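Local coordinates for protein glycoside Hydrolase (Bacteroides uniformis, PDB 5T99) that probably hydrolyses galactose-containing sugar chains of the agarose pathway, as a family 2 glycoside hydrolase that binds galacto-isofagomine in a barrel pocket, at residues F372-W375 with K379-N382; P617-K622 with G686-K691; F540-P545 with Q604-D609. All coordinates share one frame; numbering follows the deposited sequence.

Contact 1 (F372-W375 with K379-N382); sequences FDEW and KVDN
The loop that follows strand 366-370 of the TIM barrel doubles back here, and D373 and E374 take hold of K379 and V380. It borders the galacto-isofagomine pocket. The side chain of D373 is about 5 Å from the bound inhibitor. Across the contact, D373 is gripped by one amine. The extended chain of K379 crosses the side chain of D373 at about a right angle. Its NZ donates to the backbone, with K379 NZ to D373 O at 2.6 Å and the donor in the carbonyl plane. The same NZ forms a salt bridge to the carboxylate, K379 NZ to D373 OD1 at 2.9 Å, approached from above the carboxylate plane. A third acceptor, N416 O, also takes a hydrogen bond from this NZ. D373 OD1 also accepts from N416 ND2, and OD2 forms a salt bridge with R161, the stronger partner. R161 and N416 line the ligand pocket, so these bonds join the loop to it. A methionine in place of K379 would probably leave D373 O and N416 O without this donor and the D373 carboxylate without one of its two cationic partners.

E374 holds the other end of the turn by its tip. Its CG lies between the backbone N and the carbonyl carbon (chi1 63°), and beyond it the chain runs straight out to the 379-382 segment. The carboxylate divides its work: OE2 is hydrogen-bonded to H385 ND1, while OE1 faces two consecutive backbone amides. The bond from V380 N to E374 OE1 is weak, at 3.3 Å. The firmer one runs from K379 N to E374 OE1, 2.9 Å long, with the amide 58° out of the carboxylate plane.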
ATOM      1  N   PHE A 372      -6.521   6.820  11.372  1.00 15.69           N
ATOM      2  CA  PHE A 372      -5.738   7.106  12.584  1.00 16.37           C
ATOM      3  C   PHE A 372      -5.350   5.854  13.348  1.00 16.72           C
ATOM      4  O   PHE A 372      -6.053   4.839  13.308  1.00 16.92           O
ATOM      5  CB  PHE A 372      -6.528   7.991  13.562  1.00 16.79           C
ATOM      6  CG  PHE A 372      -7.088   9.248  12.955  1.00 17.12           C
ATOM      7  CD1 PHE A 372      -6.251  10.194  12.395  1.00 17.21           C
ATOM      8  CD2 PHE A 372      -8.458   9.487  12.962  1.00 17.11           C
ATOM      9  CE1 PHE A 372      -6.766  11.354  11.832  1.00 17.57           C
ATOM     10  CE2 PHE A 372      -8.982  10.643  12.406  1.00 17.46           C
ATOM     11  CZ  PHE A 372      -8.136  11.585  11.838  1.00 17.48           C
ATOM     12  N   ASP A 373      -4.241   5.955  14.076  1.00 17.25           N
ATOM     13  CA  ASP A 373      -3.760   4.891  14.973  1.00 17.96           C
ATOM     14  C   ASP A 373      -4.024   5.195  16.456  1.00 18.40           C
ATOM     15  O   ASP A 373      -3.968   4.288  17.292  1.00 19.37           O
ATOM     16  CB  ASP A 373      -2.265   4.649  14.737  1.00 17.89           C
ATOM     17  CG  ASP A 373      -1.710   3.528  15.585  1.00 17.85           C
ATOM     18  OD1 ASP A 373      -2.255   2.399  15.523  1.00 17.13           O
ATOM     19  OD2 ASP A 373      -0.729   3.779  16.323  1.00 18.19           O
ATOM     20  N   GLU A 374      -4.301   6.452  16.788  1.00 18.77           N
ATOM     21  CA  GLU A 374      -4.746   6.819  18.149  1.00 19.33           C
ATOM     22  C   GLU A 374      -5.647   8.052  18.088  1.00 18.75           C
ATOM     23  O   GLU A 374      -5.586   8.807  17.124  1.00 17.95           O
ATOM     24  CB  GLU A 374      -3.541   7.071  19.069  1.00 19.49           C
ATOM     25  CG  GLU A 374      -2.655   8.231  18.642  1.00 19.83           C
ATOM     26  CD  GLU A 374      -1.443   8.429  19.543  1.00 19.82           C
ATOM     27  OE1 GLU A 374      -0.709   7.464  19.783  1.00 20.38           O
ATOM     28  OE2 GLU A 374      -1.209   9.561  19.994  1.00 19.89           O
ATOM     29  N   TRP A 375      -6.477   8.247  19.113  1.00 18.20           N
ATOM     30  CA  TRP A 375      -7.422   9.359  19.118  1.00 18.08           C
ATOM     31  C   TRP A 375      -7.017  10.397  20.152  1.00 18.65           C
ATOM     32  O   TRP A 375      -6.075  11.127  19.897  1.00 17.04           O
ATOM     33  CB  TRP A 375      -8.859   8.872  19.303  1.00 17.54           C
ATOM     34  CG  TRP A 375      -9.374   8.002  18.211  1.00 16.95           C
ATOM     35  CD1 TRP A 375      -8.878   7.871  16.943  1.00 16.75           C
ATOM     36  CD2 TRP A 375     -10.525   7.154  18.283  1.00 17.06           C
ATOM     37  NE1 TRP A 375      -9.639   6.980  16.228  1.00 16.86           N
ATOM     38  CE2 TRP A 375     -10.659   6.526  17.023  1.00 16.87           C
ATOM     39  CE3 TRP A 375     -11.458   6.863  19.293  1.00 16.73           C
ATOM     40  CZ2 TRP A 375     -11.678   5.620  16.747  1.00 16.72           C
ATOM     41  CZ3 TRP A 375     -12.474   5.971  19.016  1.00 16.69           C
ATOM     42  CH2 TRP A 375     -12.576   5.355  17.749  1.00 17.04           C
ATOM     43  N   LYS A 379      -0.778   6.453  22.488  1.00 25.73           N
ATOM     44  CA  LYS A 379       0.015   5.225  22.423  1.00 26.26           C
ATOM     45  C   LYS A 379       1.489   5.567  22.445  1.00 27.16           C
ATOM     46  O   LYS A 379       2.259   4.871  23.099  1.00 28.96           O
ATOM     47  CB  LYS A 379      -0.254   4.438  21.146  1.00 26.68           C
ATOM     48  CG  LYS A 379      -1.621   3.793  21.051  1.00 26.31           C
ATOM     49  CD  LYS A 379      -1.745   3.092  19.713  1.00 25.77           C
ATOM     50  CE  LYS A 379      -3.042   2.327  19.612  1.00 25.89           C
ATOM     51  NZ  LYS A 379      -3.318   1.895  18.223  1.00 25.79           N
ATOM     52  N   VAL A 380       1.877   6.609  21.702  1.00 26.97           N
ATOM     53  CA  VAL A 380       3.251   7.126  21.698  1.00 26.89           C
ATOM     54  C   VAL A 380       3.231   8.597  22.085  1.00 27.51           C
ATOM     55  O   VAL A 380       2.224   9.263  21.883  1.00 28.42           O
ATOM     56  CB  VAL A 380       3.947   6.923  20.336  1.00 27.25           C
ATOM     57  CG1 VAL A 380       4.105   5.438  20.045  1.00 27.23           C
ATOM     58  CG2 VAL A 380       3.194   7.612  19.196  1.00 27.33           C
ATOM     59  N   ASP A 381       4.345   9.095  22.623  1.00 28.69           N
ATOM     60  CA  ASP A 381       4.409  10.442  23.237  1.00 29.91           C
ATOM     61  C   ASP A 381       4.047  11.584  22.312  1.00 28.52           C
ATOM     62  O   ASP A 381       3.388  12.524  22.734  1.00 28.49           O
ATOM     63  CB  ASP A 381       5.803  10.720  23.842  1.00 32.20           C
ATOM     64  CG  ASP A 381       6.006  10.059  25.204  1.00 34.41           C
ATOM     65  OD1 ASP A 381       7.134  10.112  25.721  1.00 37.30           O
ATOM     66  OD2 ASP A 381       5.050   9.489  25.771  1.00 38.80           O
ATOM     67  N   ASN A 382       4.482  11.500  21.057  1.00 28.23           N
ATOM     68  CA  ASN A 382       4.202  12.535  20.063  1.00 27.56           C
ATOM     69  C   ASN A 382       3.308  12.035  18.910  1.00 26.07           C
ATOM     70  O   ASN A 382       3.457  12.470  17.764  1.00 24.95           O
ATOM     71  CB  ASN A 382       5.521  13.111  19.548  1.00 28.60           C
ATOM     72  CG  ASN A 382       6.312  13.811  20.643  1.00 30.02           C
ATOM     73  OD1 ASN A 382       5.851  14.798  21.216  1.00 31.20           O
ATOM     74  ND2 ASN A 382       7.503  13.309  20.936  1.00 30.35           N
TER

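Contact 2 (P617-K622 with G686-K691); sequences PHWNWK and GELTVK
W619 and L688 meet through apolar contact and a CH-pi interaction. A single methyl group does the touching. L688 CD2 sits over one face of the indole, 3.6 Å from the centroid of the W619 six-membered ring and 15° off the ring normal. It is displaced toward the rim, and its closest carbon is W619 CE3, with L688 CD2 to W619 CE3 at 3.5 Å. The two side chains cross at about a right angle, so the leucine meets the flat of the ring with one branch. CG of L688 stands anti to the backbone N (chi1 -173°), which carries the methyl out from the strand to the indole.

At the edge, G686 O lies near the ring plane, 3.8 Å from W619 CD1, in van der Waals contact. The hydrogen bond is made by the ring nitrogen, W619 NE1, to E684 O, just before the 686-691 segment. W619 O is hydrogen-bonded to T707 OG1, which also bonds G686 N. One threonine hydroxyl thus bridges both segments.

Within the 617-622 loop there is one more bond, from W621 NE1 to H618 O at 2.7 Å. The carbonyl is met from above its plane, and the oxygen is tilted 22° from the indole plane. H618 NE2 lies over one face of W621, toward its rim.

The 686-691 segment lies in the region assigned to DUF4982. Strand 687-693 runs between strands 637-642 and 699-706 in a four-stranded antiparallel sheet. W619 comes from the loop before strand 626-633 and reaches I627 of that strand, L642 of strand 637-642 and I705 of strand 699-706.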
ATOM      1  N   PRO A 617      11.434 -27.861   4.259  1.00 25.13           N
ATOM      2  CA  PRO A 617      12.432 -26.799   4.060  1.00 25.91           C
ATOM      3  C   PRO A 617      13.281 -27.023   2.811  1.00 26.27           C
ATOM      4  O   PRO A 617      12.847 -27.730   1.913  1.00 26.69           O
ATOM      5  CB  PRO A 617      13.277 -26.896   5.339  1.00 24.86           C
ATOM      6  CG  PRO A 617      13.211 -28.325   5.701  1.00 24.82           C
ATOM      7  CD  PRO A 617      11.820 -28.770   5.349  1.00 25.13           C
ATOM      8  N   HIS A 618      14.449 -26.384   2.742  1.00 28.24           N
ATOM      9  CA  HIS A 618      15.523 -26.787   1.818  1.00 30.18           C
ATOM     10  C   HIS A 618      16.034 -28.210   2.124  1.00 30.82           C
ATOM     11  O   HIS A 618      15.648 -28.823   3.132  1.00 30.06           O
ATOM     12  CB  HIS A 618      16.698 -25.769   1.824  1.00 30.85           C
ATOM     13  CG  HIS A 618      17.430 -25.645   3.141  1.00 32.71           C
ATOM     14  ND1 HIS A 618      17.602 -24.433   3.777  1.00 33.55           N
ATOM     15  CD2 HIS A 618      18.045 -26.565   3.928  1.00 32.58           C
ATOM     16  CE1 HIS A 618      18.286 -24.609   4.894  1.00 33.79           C
ATOM     17  NE2 HIS A 618      18.565 -25.895   5.012  1.00 33.18           N
ATOM     18  N   TRP A 619      16.922 -28.713   1.268  1.00 31.65           N
ATOM     19  CA  TRP A 619      17.504 -30.044   1.442  1.00 32.72           C
ATOM     20  C   TRP A 619      19.045 -30.042   1.555  1.00 33.34           C
ATOM     21  O   TRP A 619      19.702 -30.938   1.029  1.00 33.78           O
ATOM     22  CB  TRP A 619      17.013 -30.940   0.302  1.00 32.26           C
ATOM     23  CG  TRP A 619      16.873 -32.376   0.662  1.00 32.85           C
ATOM     24  CD1 TRP A 619      17.477 -33.432   0.046  1.00 32.85           C
ATOM     25  CD2 TRP A 619      16.072 -32.929   1.714  1.00 32.90           C
ATOM     26  NE1 TRP A 619      17.103 -34.609   0.642  1.00 32.50           N
ATOM     27  CE2 TRP A 619      16.238 -34.337   1.666  1.00 32.77           C
ATOM     28  CE3 TRP A 619      15.227 -32.377   2.689  1.00 32.76           C
ATOM     29  CZ2 TRP A 619      15.589 -35.205   2.559  1.00 32.63           C
ATOM     30  CZ3 TRP A 619      14.581 -33.234   3.579  1.00 33.17           C
ATOM     31  CH2 TRP A 619      14.771 -34.638   3.510  1.00 34.20           C
ATOM     32  N   ASN A 620      19.606 -29.008   2.188  1.00 33.61           N
ATOM     33  CA  ASN A 620      20.969 -29.036   2.746  1.00 34.93           C
ATOM     34  C   ASN A 620      20.984 -29.240   4.272  1.00 35.74           C
ATOM     35  O   ASN A 620      20.982 -28.279   5.038  1.00 33.65           O
ATOM     36  CB  ASN A 620      21.727 -27.748   2.407  1.00 34.89           C
ATOM     37  CG  ASN A 620      22.081 -27.649   0.941  1.00 35.12           C
ATOM     38  OD1 ASN A 620      21.203 -27.600   0.081  1.00 35.01           O
ATOM     39  ND2 ASN A 620      23.372 -27.601   0.648  1.00 35.18           N
ATOM     40  N   TRP A 621      21.030 -30.501   4.693  1.00 38.55           N
ATOM     41  CA  TRP A 621      21.087 -30.885   6.110  1.00 42.11           C
ATOM     42  C   TRP A 621      22.213 -31.906   6.362  1.00 44.27           C
ATOM     43  O   TRP A 621      22.959 -32.235   5.440  1.00 45.01           O
ATOM     44  CB  TRP A 621      19.734 -31.437   6.528  1.00 43.48           C
ATOM     45  CG  TRP A 621      18.642 -30.441   6.346  1.00 45.54           C
ATOM     46  CD1 TRP A 621      17.675 -30.448   5.381  1.00 45.84           C
ATOM     47  CD2 TRP A 621      18.416 -29.269   7.136  1.00 46.46           C
ATOM     48  NE1 TRP A 621      16.851 -29.360   5.533  1.00 46.55           N
ATOM     49  CE2 TRP A 621      17.282 -28.620   6.603  1.00 46.95           C
ATOM     50  CE3 TRP A 621      19.058 -28.708   8.249  1.00 46.92           C
ATOM     51  CZ2 TRP A 621      16.776 -27.433   7.147  1.00 46.97           C
ATOM     52  CZ3 TRP A 621      18.556 -27.533   8.790  1.00 46.06           C
ATOM     53  CH2 TRP A 621      17.426 -26.908   8.237  1.00 47.76           C
ATOM     54  N   LYS A 622      22.354 -32.365   7.610  1.00 46.49           N
ATOM     55  CA  LYS A 622      23.367 -33.368   7.993  1.00 46.36           C
ATOM     56  C   LYS A 622      22.734 -34.763   8.032  1.00 48.47           C
ATOM     57  O   LYS A 622      21.579 -34.910   8.441  1.00 50.11           O
ATOM     58  CB  LYS A 622      23.974 -33.030   9.363  1.00 43.27           C
ATOM     59  N   GLY A 686      20.543 -35.464  -1.983  1.00 44.02           N
ATOM     60  CA  GLY A 686      20.102 -35.650  -3.375  1.00 43.25           C
ATOM     61  C   GLY A 686      18.883 -34.797  -3.687  1.00 44.14           C
ATOM     62  O   GLY A 686      18.908 -33.580  -3.462  1.00 43.70           O
ATOM     63  N   GLU A 687      17.815 -35.424  -4.193  1.00 45.04           N
ATOM     64  CA  GLU A 687      16.618 -34.686  -4.606  1.00 44.06           C
ATOM     65  C   GLU A 687      15.289 -35.187  -4.022  1.00 42.27           C
ATOM     66  O   GLU A 687      14.962 -36.373  -4.079  1.00 43.42           O
ATOM     67  CB  GLU A 687      16.554 -34.546  -6.133  1.00 45.29           C
ATOM     68  CG  GLU A 687      16.103 -35.748  -6.953  1.00 46.71           C
ATOM     69  CD  GLU A 687      16.133 -35.457  -8.458  1.00 48.61           C
ATOM     70  OE1 GLU A 687      16.576 -34.351  -8.873  1.00 48.16           O
ATOM     71  OE2 GLU A 687      15.710 -36.333  -9.240  1.00 49.63           O
ATOM     72  N   LEU A 688      14.537 -34.235  -3.471  1.00 38.28           N
ATOM     73  CA  LEU A 688      13.263 -34.465  -2.826  1.00 36.93           C
ATOM     74  C   LEU A 688      12.153 -33.867  -3.705  1.00 35.45           C
ATOM     75  O   LEU A 688      12.111 -32.647  -3.922  1.00 36.69           O
ATOM     76  CB  LEU A 688      13.293 -33.796  -1.446  1.00 36.76           C
ATOM     77  CG  LEU A 688      12.133 -34.016  -0.482  1.00 36.31           C
ATOM     78  CD1 LEU A 688      11.967 -35.491  -0.175  1.00 36.08           C
ATOM     79  CD2 LEU A 688      12.371 -33.222   0.792  1.00 36.46           C
ATOM     80  N   THR A 689      11.268 -34.718  -4.219  1.00 31.99           N
ATOM     81  CA  THR A 689      10.245 -34.295  -5.168  1.00 30.66           C
ATOM     82  C   THR A 689       8.837 -34.509  -4.601  1.00 28.57           C
ATOM     83  O   THR A 689       8.541 -35.558  -4.042  1.00 28.14           O
ATOM     84  CB  THR A 689      10.409 -35.040  -6.508  1.00 30.72           C
ATOM     85  OG1 THR A 689      11.688 -34.727  -7.071  1.00 31.42           O
ATOM     86  CG2 THR A 689       9.322 -34.647  -7.497  1.00 30.24           C
ATOM     87  N   VAL A 690       7.980 -33.499  -4.756  1.00 27.05           N
ATOM     88  CA  VAL A 690       6.586 -33.572  -4.308  1.00 26.15           C
ATOM     89  C   VAL A 690       5.673 -33.525  -5.522  1.00 25.60           C
ATOM     90  O   VAL A 690       5.878 -32.716  -6.423  1.00 24.38           O
ATOM     91  CB  VAL A 690       6.200 -32.464  -3.290  1.00 25.53           C
ATOM     92  CG1 VAL A 690       6.381 -31.053  -3.845  1.00 24.91           C
ATOM     93  CG2 VAL A 690       4.768 -32.669  -2.823  1.00 25.96           C
ATOM     94  N   LYS A 691       4.677 -34.405  -5.528  1.00 25.38           N
ATOM     95  CA  LYS A 691       3.702 -34.474  -6.594  1.00 26.37           C
ATOM     96  C   LYS A 691       2.318 -34.284  -6.002  1.00 25.71           C
ATOM     97  O   LYS A 691       1.947 -35.001  -5.078  1.00 25.29           O
ATOM     98  CB  LYS A 691       3.796 -35.821  -7.297  1.00 27.58           C
ATOM     99  CG  LYS A 691       5.076 -35.985  -8.098  1.00 29.04           C
ATOM    100  CD  LYS A 691       5.093 -37.287  -8.889  1.00 29.51           C
ATOM    101  CE  LYS A 691       6.472 -37.526  -9.477  1.00 30.31           C
ATOM    102  NZ  LYS A 691       6.526 -38.799 -10.227  1.00 31.62           N
TER

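Contact 3 (F540-P545 with Q604-D609); sequences FQEMNP and QSQWTD
The carboxylate of E542 and the amide of Q606 lie nearly coplanar, their planes 14° apart. Neither covers a face of the other. NE2 of the amide faces OE2 of the carboxylate, and the two side chains come from opposite directions. They join two helices of the TIM barrel, 534-543 and 598-607. One precedes barrel strand 549-552 and the other follows it.

The link itself is slight. Q606 NE2 donates to E542 OE2 at 3.4 Å, a weak bond. The backbones stay far apart, with E542 CA and Q606 CA 11.5 Å from each other, so two long side chains span the gap. The Q606 chain leaves its helix toward E542 with chi1 -173° and bends at chi2, which brings NE2 to the carboxylate.

The stronger partner of E542 is elsewhere: OE1 forms a salt bridge with K674 NZ. OE2 also has a weak hydrogen bond with Y675 OH, and Q606 touches Y675. K674 and Y675 lie in the loop after strand 670-673, so this surface cluster brings the barrel helices together with the DUF4982 region.

Each segment also bonds to itself where its chain turns away. The amide of N544 reaches back, N544 ND2 to F540 O at 2.9 Å, on a lone pair of the carbonyl and nearly in the amide plane. T608 is the first residue to leave helical angles. It grips Q604 O twice, with T608 N at 3.2 Å and T608 OG1 at 2.8 Å from Q604 O, reaching it from opposite faces of the carbonyl plane.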
ATOM      1  N   PHE A 540     -11.161 -20.899  12.198  1.00 22.39           N
ATOM      2  CA  PHE A 540     -12.250 -20.117  12.794  1.00 22.08           C
ATOM      3  C   PHE A 540     -13.047 -19.305  11.758  1.00 21.92           C
ATOM      4  O   PHE A 540     -14.226 -19.029  11.994  1.00 22.01           O
ATOM      5  CB  PHE A 540     -11.752 -19.258  13.971  1.00 22.65           C
ATOM      6  CG  PHE A 540     -11.482 -20.053  15.241  1.00 22.78           C
ATOM      7  CD1 PHE A 540     -12.538 -20.560  16.004  1.00 22.80           C
ATOM      8  CD2 PHE A 540     -10.178 -20.298  15.682  1.00 23.11           C
ATOM      9  CE1 PHE A 540     -12.301 -21.292  17.172  1.00 22.87           C
ATOM     10  CE2 PHE A 540      -9.937 -21.027  16.855  1.00 22.99           C
ATOM     11  CZ  PHE A 540     -10.997 -21.527  17.597  1.00 22.43           C
ATOM     12  N   GLN A 541     -12.440 -18.957  10.614  1.00 21.27           N
ATOM     13  CA  GLN A 541     -13.194 -18.378   9.482  1.00 21.09           C
ATOM     14  C   GLN A 541     -14.195 -19.377   8.909  1.00 22.40           C
ATOM     15  O   GLN A 541     -15.328 -18.997   8.593  1.00 21.51           O
ATOM     16  CB  GLN A 541     -12.282 -17.875   8.353  1.00 19.43           C
ATOM     17  CG  GLN A 541     -11.491 -16.620   8.690  1.00 19.31           C
ATOM     18  CD  GLN A 541     -12.299 -15.314   8.701  1.00 18.96           C
ATOM     19  OE1 GLN A 541     -13.365 -15.188   8.081  1.00 17.94           O
ATOM     20  NE2 GLN A 541     -11.762 -14.318   9.401  1.00 18.74           N
ATOM     21  N   GLU A 542     -13.785 -20.640   8.768  1.00 24.53           N
ATOM     22  CA  GLU A 542     -14.693 -21.689   8.269  1.00 26.91           C
ATOM     23  C   GLU A 542     -15.840 -21.972   9.233  1.00 26.97           C
ATOM     24  O   GLU A 542     -16.960 -22.160   8.788  1.00 28.30           O
ATOM     25  CB  GLU A 542     -13.946 -22.983   7.943  1.00 28.92           C
ATOM     26  CG  GLU A 542     -13.068 -22.853   6.705  1.00 32.15           C
ATOM     27  CD  GLU A 542     -12.174 -24.062   6.458  1.00 34.40           C
ATOM     28  OE1 GLU A 542     -12.545 -25.183   6.914  1.00 36.71           O
ATOM     29  OE2 GLU A 542     -11.109 -23.884   5.803  1.00 33.09           O
ATOM     30  N   MET A 543     -15.571 -21.985  10.535  0.50 26.98           N
ATOM     31  CA  MET A 543     -16.622 -22.233  11.526  0.50 27.05           C
ATOM     32  C   MET A 543     -17.554 -21.035  11.769  0.50 26.33           C
ATOM     33  O   MET A 543     -18.602 -21.199  12.402  0.50 26.61           O
ATOM     34  CB  MET A 543     -16.002 -22.694  12.851  0.50 27.80           C
ATOM     35  CG  MET A 543     -15.264 -24.030  12.766  0.50 27.77           C
ATOM     36  SD  MET A 543     -16.140 -25.275  11.803  0.50 28.29           S
ATOM     37  CE  MET A 543     -17.639 -25.467  12.767  0.50 28.07           C
ATOM     38  N   ASN A 544     -17.180 -19.846  11.286  1.00 25.52           N
ATOM     39  CA  ASN A 544     -17.977 -18.624  11.474  1.00 23.97           C
ATOM     40  C   ASN A 544     -18.194 -17.908  10.123  1.00 23.14           C
ATOM     41  O   ASN A 544     -17.590 -16.856   9.864  1.00 22.16           O
ATOM     42  CB  ASN A 544     -17.299 -17.710  12.506  1.00 23.78           C
ATOM     43  CG  ASN A 544     -17.234 -18.339  13.903  1.00 23.98           C
ATOM     44  OD1 ASN A 544     -18.226 -18.358  14.642  1.00 24.75           O
ATOM     45  ND2 ASN A 544     -16.062 -18.853  14.273  1.00 23.50           N
ATOM     46  N   PRO A 545     -19.080 -18.469   9.263  1.00 22.40           N
ATOM     47  CA  PRO A 545     -19.343 -17.926   7.913  1.00 22.30           C
ATOM     48  C   PRO A 545     -19.846 -16.472   7.835  1.00 22.19           C
ATOM     49  O   PRO A 545     -19.703 -15.842   6.791  1.00 21.99           O
ATOM     50  CB  PRO A 545     -20.411 -18.874   7.339  1.00 22.48           C
ATOM     51  CG  PRO A 545     -20.998 -19.585   8.503  1.00 22.35           C
ATOM     52  CD  PRO A 545     -19.935 -19.641   9.557  1.00 22.44           C
ATOM     53  N   GLN A 604      -1.426 -18.859  -0.369  1.00 20.23           N
ATOM     54  CA  GLN A 604      -1.747 -19.208  -1.765  1.00 21.07           C
ATOM     55  C   GLN A 604      -2.520 -20.542  -1.867  1.00 21.63           C
ATOM     56  O   GLN A 604      -3.478 -20.647  -2.642  1.00 22.20           O
ATOM     57  CB  GLN A 604      -0.477 -19.237  -2.626  1.00 21.35           C
ATOM     58  CG  GLN A 604      -0.722 -19.155  -4.120  1.00 22.27           C
ATOM     59  CD  GLN A 604       0.577 -19.240  -4.925  1.00 23.17           C
ATOM     60  OE1 GLN A 604       1.342 -20.215  -4.798  1.00 22.79           O
ATOM     61  NE2 GLN A 604       0.839 -18.218  -5.753  1.00 22.34           N
ATOM     62  N   SER A 605      -2.136 -21.529  -1.054  1.00 21.18           N
ATOM     63  CA  SER A 605      -2.847 -22.819  -0.993  1.00 20.73           C
ATOM     64  C   SER A 605      -4.298 -22.698  -0.531  1.00 20.70           C
ATOM     65  O   SER A 605      -5.130 -23.518  -0.905  1.00 21.55           O
ATOM     66  CB  SER A 605      -2.109 -23.812  -0.082  1.00 20.69           C
ATOM     67  OG  SER A 605      -2.336 -23.570   1.303  1.00 20.32           O
ATOM     68  N   GLN A 606      -4.584 -21.701   0.302  1.00 20.27           N
ATOM     69  CA  GLN A 606      -5.923 -21.479   0.859  1.00 20.29           C
ATOM     70  C   GLN A 606      -6.792 -20.529   0.024  1.00 20.30           C
ATOM     71  O   GLN A 606      -8.008 -20.628   0.062  1.00 20.00           O
ATOM     72  CB  GLN A 606      -5.778 -20.920   2.288  1.00 20.41           C
ATOM     73  CG  GLN A 606      -7.061 -20.778   3.102  1.00 20.64           C
ATOM     74  CD  GLN A 606      -7.750 -22.100   3.409  1.00 21.03           C
ATOM     75  OE1 GLN A 606      -7.265 -23.183   3.051  1.00 21.92           O
ATOM     76  NE2 GLN A 606      -8.885 -22.018   4.100  1.00 21.09           N
ATOM     77  N   TRP A 607      -6.162 -19.625  -0.729  1.00 20.63           N
ATOM     78  CA  TRP A 607      -6.840 -18.492  -1.368  1.00 20.69           C
ATOM     79  C   TRP A 607      -6.891 -18.469  -2.902  1.00 21.41           C
ATOM     80  O   TRP A 607      -7.493 -17.560  -3.453  1.00 22.02           O
ATOM     81  CB  TRP A 607      -6.175 -17.196  -0.888  1.00 19.78           C
ATOM     82  CG  TRP A 607      -6.501 -16.810   0.527  1.00 19.22           C
ATOM     83  CD1 TRP A 607      -7.439 -17.372   1.359  1.00 18.83           C
ATOM     84  CD2 TRP A 607      -5.926 -15.727   1.251  1.00 18.31           C
ATOM     85  NE1 TRP A 607      -7.463 -16.708   2.551  1.00 18.33           N
ATOM     86  CE2 TRP A 607      -6.552 -15.687   2.509  1.00 17.78           C
ATOM     87  CE3 TRP A 607      -4.946 -14.772   0.948  1.00 18.28           C
ATOM     88  CZ2 TRP A 607      -6.226 -14.742   3.471  1.00 17.42           C
ATOM     89  CZ3 TRP A 607      -4.631 -13.822   1.906  1.00 18.09           C
ATOM     90  CH2 TRP A 607      -5.272 -13.818   3.154  1.00 17.72           C
ATOM     91  N   THR A 608      -6.265 -19.429  -3.587  1.00 22.45           N
ATOM     92  CA  THR A 608      -6.291 -19.491  -5.050  1.00 22.45           C
ATOM     93  C   THR A 608      -6.758 -20.858  -5.505  1.00 23.87           C
ATOM     94  O   THR A 608      -6.627 -21.822  -4.781  1.00 24.27           O
ATOM     95  CB  THR A 608      -4.909 -19.200  -5.667  1.00 22.61           C
ATOM     96  OG1 THR A 608      -3.991 -20.263  -5.376  1.00 22.63           O
ATOM     97  CG2 THR A 608      -4.347 -17.895  -5.143  1.00 22.65           C
ATOM     98  N   ASP A 609      -7.304 -20.917  -6.717  1.00 27.02           N
ATOM     99  CA  ASP A 609      -7.805 -22.154  -7.337  1.00 28.39           C
ATOM    100  C   ASP A 609      -6.818 -22.827  -8.296  1.00 27.60           C
ATOM    101  O   ASP A 609      -6.898 -24.029  -8.512  1.00 26.34           O
ATOM    102  CB  ASP A 609      -9.098 -21.858  -8.111  1.00 30.33           C
ATOM    103  CG  ASP A 609     -10.233 -21.425  -7.202  1.00 33.04           C
ATOM    104  OD1 ASP A 609     -10.433 -22.065  -6.140  1.00 32.89           O
ATOM    105  OD2 ASP A 609     -10.924 -20.441  -7.556  1.00 35.96           O
TER

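From the N terminus, contact 1 comes first. It closes a short turn within the loop between strand 366-370 and helix 388-403 of the barrel, beside the ligand pocket. Contact 3 follows. It closes a loop of 58 residues and bridges helices 534-543 and 598-607 on the barrel surface. Contact 2 opens soon after it, at 617-622, and closes a 63-residue loop on strand 687-693 of the next region. All three are in series; none nests in or crosses another. None touches another: the nearest pair, contacts 2 and 3, have nearest atoms about 12 Å apart, while the centres of contacts 1 and 2 are 47 Å apart.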